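Local coordinates for 2-c-methyl-d-erythritol 2,4-cyclodiphosphate synthase (Plasmodium falciparum, PDB 4C81), which catalyses conversion of 4-diphosphocytidyl-2-C-methyl-D-erythritol 2-phosphate to 2-C-methyl-D-erythritol 2,4-cyclodiphosphate and CMP, a step of non-mevalonate isoprenoid synthesis, at residues 121-126 with 171-176; 20-25 with 53-58. The protein carries 1 engineered substitution. All coordinates share one frame; numbering follows the deposited sequence. Where two conformers were deposited one is given.

Overall arrangement
Contacts 1 and 2 belong to one mixed sheet and flank the pairing of strands 9-21 and 170-181. Contact 1 joins strands 114-124 and 170-181, its centre about 8 Å from that of the chain; contact 2 joins the end of strand 9-21 to strand 54-57, its centre about 20 Å from the same point. The centres of the two contacts are 18 Å apart and their nearest atoms about 6 Å. Strand 9-21 carries Asp15 and His17, which with His67 of helix 64-77 bind one zinc ion; Glu172 of contact 1 binds another. Ala125 of contact 1 binds CDP directly, whereas the Val54 side chain of contact 2 stays about 10 Å from a bound CDP.

Contact 1 (121-126 with 171-176); sequences INVIAQ and IECFAN. With ZN (zinc ion), chain C; CDP (cytidine-5'-diphosphate), chain D.
With chi1 at 68°, Glu172 holds CG between its backbone N and carbonyl carbon, and its extended chain then runs side by side with Ile124, whose CG1 lies anti to the carbonyl carbon (chi1 -50°). This is an antiparallel strand pair inside the mixed sheet of the YgbB (IspF) fold. Ile124 CD1 ends 3.7 Å from Glu172 OE2 and also reaches obliquely to the Phe174 ring, while Glu172 OE1 binds a zinc ion at 2.4 Å. His159 of the third subunit binds the same metal, which is distinct from the one held by Asp15, His17 and His67; Tyr14 hydrogen-bonds to the same OE1. Phe174, on this face, meets the Phe174 rings of both other subunits edge-to-face, and Asn122 donates from ND2 to Gln12 O of the second subunit, so this side of the pairing faces the trimer's centre.

Four backbone hydrogen bonds knit the strands. Asn122 N gives to Phe174 O at 2.8 Å, Phe174 N returns one to Asn122 O, and Ile124 and Glu172 repeat the exchange. The other face is apolar and lies against helix 64-77: Cys173 SG comes close to Ile121 CG2, at 3.3 Å, and has Val123 CG2 at 4.1 Å.

Past the strand's end, Ala125 CB is pressed against Ile171 CG2 at 3.4 Å, tighter than usual for two carbons. The carbonyl of the same alanine serves the nucleotide, because the cytosine amino group N4 of CDP donates to Ala125 O over 2.9 Å.

Contact 2 (20-25 with 53-58); sequences KVLDEE and NVLVLS
Leu22 leans over the backbone of Asn53 where strand 9-21 ends beside strand 54-57, an antiparallel pairing in the mixed sheet of the YgbB (IspF) fold. The far side of 54-57 bonds through its backbone to Leu44 and Lys42. Leu22 is the last residue of 20-25 to touch 53-58. Its CB sits 3.4 Å from Asn53 O. The next atom, Leu22 CG, is placed by a chi1 of -60° anti to the leucine's own carbonyl carbon and stays close to the same oxygen, with Leu22 CG to Asn53 O at 3.5 Å. The chain then forks: CD1 reaches across to Asn53 C at 4.0 Å, while CD2 turns to Leu55 across the pair and touches its CD1 at 3.7 Å. The two leucine side chains cross at about a right angle, making a small apolar patch near the protein surface.

The same Asn53 oxygen accepts a hydrogen bond from Leu22 N at 2.8 Å, so main chain and side chain of the leucine converge on one carbonyl. Leu22 is also the centre of an inverse gamma turn, with a weak bond from Asp23 N to Val21 O, and here the chain leaves the sheet.

Before the turn, Lys20 and Leu55 exchange backbone hydrogen bonds in both directions. Val21 and Val54 form the next, non-hydrogen-bonded pair, meeting loosely on the other face, with Val21 CG2 4.5 Å from Val54 CG2.

Contact 1 (121-126 with 171-176)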
# COMPACT_ATOMS: atom_id res chain seq x y z
N ILE A 121 3.98 2.86 9.03
CA ILE A 121 3.02 1.83 9.36
C ILE A 121 1.63 2.45 9.45
O ILE A 121 1.43 3.45 10.14
CB ILE A 121 3.38 1.15 10.70
CG1 ILE A 121 4.78 0.54 10.64
CG2 ILE A 121 2.36 0.08 11.03
CD1 ILE A 121 5.40 0.29 11.99
N ASN A 122 0.69 1.86 8.71
CA ASN A 122 -0.70 2.29 8.68
C ASN A 122 -1.61 1.20 9.23
O ASN A 122 -1.76 0.15 8.61
CB ASN A 122 -1.12 2.59 7.24
CG ASN A 122 -0.52 3.86 6.72
OD1 ASN A 122 -0.62 4.91 7.35
ND2 ASN A 122 0.11 3.79 5.55
N VAL A 123 -2.20 1.46 10.39
CA VAL A 123 -3.18 0.55 10.98
C VAL A 123 -4.57 1.04 10.62
O VAL A 123 -4.88 2.21 10.78
CB VAL A 123 -3.03 0.49 12.51
CG1 VAL A 123 -4.11 -0.41 13.13
CG2 VAL A 123 -1.64 -0.00 12.89
N ILE A 124 -5.40 0.13 10.11
CA ILE A 124 -6.79 0.44 9.79
C ILE A 124 -7.65 -0.33 10.78
O ILE A 124 -7.67 -1.57 10.77
CB ILE A 124 -7.17 0.09 8.34
CG1 ILE A 124 -6.14 0.68 7.37
CG2 ILE A 124 -8.57 0.61 8.03
CD1 ILE A 124 -6.42 0.37 5.91
N ALA A 125 -8.31 0.41 11.66
CA ALA A 125 -9.01 -0.16 12.80
C ALA A 125 -9.92 0.89 13.44
O ALA A 125 -9.54 2.05 13.56
CB ALA A 125 -8.00 -0.69 13.81
N GLN A 126 -11.12 0.48 13.84
CA GLN A 126 -12.00 1.36 14.61
C GLN A 126 -11.40 1.58 15.99
O GLN A 126 -11.30 2.71 16.46
CB GLN A 126 -13.41 0.76 14.74
CG GLN A 126 -14.17 0.61 13.43
CD GLN A 126 -14.45 1.94 12.74
OE1 GLN A 126 -14.28 2.07 11.52
NE2 GLN A 126 -14.90 2.93 13.51
N ILE A 171 -8.96 -6.14 12.22
CA ILE A 171 -8.05 -4.99 12.10
C ILE A 171 -6.95 -5.34 11.11
O ILE A 171 -6.59 -6.51 10.97
CB ILE A 171 -7.43 -4.59 13.46
CG1 ILE A 171 -6.74 -5.78 14.14
CG2 ILE A 171 -8.52 -4.02 14.39
CD1 ILE A 171 -5.97 -5.41 15.39
N GLU A 172 -6.41 -4.34 10.42
CA GLU A 172 -5.37 -4.61 9.44
C GLU A 172 -4.26 -3.58 9.46
O GLU A 172 -4.41 -2.48 10.01
CB GLU A 172 -5.95 -4.83 8.03
CG GLU A 172 -6.57 -3.63 7.34
CD GLU A 172 -7.16 -4.00 5.97
OE1 GLU A 172 -7.50 -5.18 5.75
OE2 GLU A 172 -7.28 -3.09 5.11
N CYS A 173 -3.12 -3.96 8.89
CA CYS A 173 -1.91 -3.14 8.92
C CYS A 173 -1.20 -3.23 7.59
O CYS A 173 -1.08 -4.32 7.02
CB CYS A 173 -0.97 -3.62 10.04
SG CYS A 173 0.43 -2.50 10.33
N PHE A 174 -0.74 -2.08 7.09
CA PHE A 174 0.21 -2.00 5.99
C PHE A 174 1.50 -1.40 6.52
O PHE A 174 1.49 -0.30 7.06
CB PHE A 174 -0.33 -1.11 4.87
CG PHE A 174 -1.47 -1.71 4.12
CD1 PHE A 174 -2.76 -1.63 4.62
CD2 PHE A 174 -1.25 -2.37 2.92
CE1 PHE A 174 -3.83 -2.20 3.92
CE2 PHE A 174 -2.32 -2.93 2.22
CZ PHE A 174 -3.60 -2.85 2.72
N ALA A 175 2.60 -2.12 6.37
CA ALA A 175 3.91 -1.63 6.80
C ALA A 175 4.76 -1.41 5.56
O ALA A 175 4.89 -2.30 4.73
CB ALA A 175 4.58 -2.64 7.72
N ASN A 176 5.33 -0.21 5.43
CA ASN A 176 6.14 0.17 4.28
C ASN A 176 7.53 0.52 4.75
O ASN A 176 7.70 1.31 5.68
CB ASN A 176 5.52 1.37 3.58
CG ASN A 176 4.09 1.14 3.18
OD1 ASN A 176 3.81 0.70 2.06
ND2 ASN A 176 3.17 1.39 4.11
ZN ZN C . -9.12 -5.95 4.23
O3B CDP D . -12.46 11.02 9.85
PB CDP D . -10.85 11.21 9.90
O1B CDP D . -10.42 11.39 8.38
O2B CDP D . -10.44 12.38 10.71
O3A CDP D . -10.18 9.81 10.36
PA CDP D . -10.72 8.91 11.59
O1A CDP D . -12.04 9.36 12.07
O2A CDP D . -10.54 7.50 11.18
O5' CDP D . -9.64 9.21 12.74
C5' CDP D . -9.11 10.52 12.96
C4' CDP D . -7.82 10.44 13.79
O4' CDP D . -8.08 9.57 14.92
C3' CDP D . -6.71 9.74 13.01
O3' CDP D . -5.99 10.68 12.21
C2' CDP D . -5.84 9.21 14.14
O2' CDP D . -4.99 10.25 14.64
C1' CDP D . -6.86 8.83 15.23
N1 CDP D . -7.06 7.35 15.21
C2 CDP D . -6.05 6.52 15.73
O2 CDP D . -5.01 7.01 16.19
N3 CDP D . -6.22 5.14 15.72
C4 CDP D . -7.37 4.56 15.21
N4 CDP D . -7.49 3.23 15.22
C5 CDP D . -8.38 5.36 14.69
C6 CDP D . -8.23 6.75 14.69

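Contact 2 (20-25 with 53-58)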
# COMPACT_ATOMS: atom_id res chain seq x y z
N LYS A 20 -12.46 -9.29 18.63
CA LYS A 20 -13.72 -9.13 19.35
C LYS A 20 -13.51 -8.05 20.41
O LYS A 20 -12.71 -8.23 21.33
CB LYS A 20 -14.15 -10.45 19.98
CG LYS A 20 -15.44 -10.38 20.79
CD LYS A 20 -16.00 -11.76 21.08
CE LYS A 20 -16.71 -12.35 19.87
NZ LYS A 20 -17.27 -13.70 20.15
N VAL A 21 -14.21 -6.93 20.27
CA VAL A 21 -14.10 -5.83 21.22
C VAL A 21 -14.93 -6.17 22.45
O VAL A 21 -16.08 -6.60 22.33
CB VAL A 21 -14.57 -4.49 20.62
CG1 VAL A 21 -14.51 -3.39 21.66
CG2 VAL A 21 -13.72 -4.13 19.40
N LEU A 22 -14.33 -6.00 23.63
CA LEU A 22 -15.01 -6.31 24.89
C LEU A 22 -15.94 -5.16 25.26
O LEU A 22 -15.60 -4.29 26.07
CB LEU A 22 -14.00 -6.58 26.00
CG LEU A 22 -13.04 -7.74 25.76
CD1 LEU A 22 -12.09 -7.93 26.93
CD2 LEU A 22 -13.81 -9.03 25.48
N ASP A 23 -17.12 -5.16 24.65
CA ASP A 23 -18.15 -4.16 24.91
C ASP A 23 -19.21 -4.77 25.83
O ASP A 23 -18.92 -5.71 26.57
CB ASP A 23 -18.75 -3.66 23.58
CG ASP A 23 -19.46 -4.76 22.79
OD1 ASP A 23 -19.58 -5.90 23.29
OD2 ASP A 23 -19.90 -4.49 21.65
N GLU A 24 -20.42 -4.22 25.81
CA GLU A 24 -21.55 -4.82 26.51
C GLU A 24 -22.38 -5.65 25.52
O GLU A 24 -23.21 -5.11 24.79
CB GLU A 24 -22.41 -3.74 27.18
CG GLU A 24 -21.72 -3.04 28.36
CD GLU A 24 -20.57 -2.13 27.93
OE1 GLU A 24 -20.79 -1.26 27.06
OE2 GLU A 24 -19.45 -2.28 28.47
N GLU A 25 -22.12 -6.95 25.51
CA GLU A 25 -22.74 -7.90 24.57
C GLU A 25 -22.29 -7.61 23.13
O GLU A 25 -21.36 -8.23 22.62
CB GLU A 25 -24.27 -7.88 24.66
CG GLU A 25 -24.93 -9.26 24.65
CD GLU A 25 -24.47 -10.13 23.49
OE1 GLU A 25 -24.78 -9.79 22.33
OE2 GLU A 25 -23.78 -11.14 23.75
N ASN A 53 -8.90 -4.33 26.27
CA ASN A 53 -10.33 -4.32 25.94
C ASN A 53 -10.68 -4.95 24.58
O ASN A 53 -11.82 -4.84 24.12
CB ASN A 53 -10.89 -2.88 26.03
CG ASN A 53 -10.50 -2.00 24.84
OD1 ASN A 53 -11.33 -1.27 24.30
ND2 ASN A 53 -9.23 -2.06 24.44
N VAL A 54 -9.71 -5.62 23.96
CA VAL A 54 -9.93 -6.29 22.67
C VAL A 54 -9.33 -7.70 22.68
O VAL A 54 -8.19 -7.89 23.11
CB VAL A 54 -9.30 -5.50 21.50
CG1 VAL A 54 -9.64 -6.17 20.17
CG2 VAL A 54 -9.77 -4.05 21.51
N LEU A 55 -10.12 -8.67 22.23
CA LEU A 55 -9.65 -10.04 22.06
C LEU A 55 -9.30 -10.25 20.59
O LEU A 55 -9.92 -9.65 19.72
CB LEU A 55 -10.73 -11.04 22.47
CG LEU A 55 -11.13 -11.05 23.95
CD1 LEU A 55 -12.23 -12.08 24.17
CD2 LEU A 55 -9.93 -11.33 24.84
N VAL A 56 -8.31 -11.10 20.34
CA VAL A 56 -7.95 -11.47 18.98
C VAL A 56 -8.20 -12.97 18.81
O VAL A 56 -7.81 -13.77 19.66
CB VAL A 56 -6.48 -11.09 18.66
CG1 VAL A 56 -5.49 -11.97 19.42
CG2 VAL A 56 -6.22 -11.16 17.15
N LEU A 57 -8.89 -13.33 17.73
CA LEU A 57 -9.22 -14.72 17.44
C LEU A 57 -8.22 -15.27 16.43
O LEU A 57 -8.46 -15.22 15.22
CB LEU A 57 -10.66 -14.83 16.92
CG LEU A 57 -11.75 -14.19 17.78
CD1 LEU A 57 -13.11 -14.34 17.12
CD2 LEU A 57 -11.77 -14.78 19.18
N SER A 58 -7.09 -15.76 16.95
CA SER A 58 -6.00 -16.25 16.12
C SER A 58 -5.20 -17.32 16.86
O SER A 58 -5.21 -17.37 18.09
CB SER A 58 -5.05 -15.11 15.74
OG SER A 58 -5.77 -13.97 15.29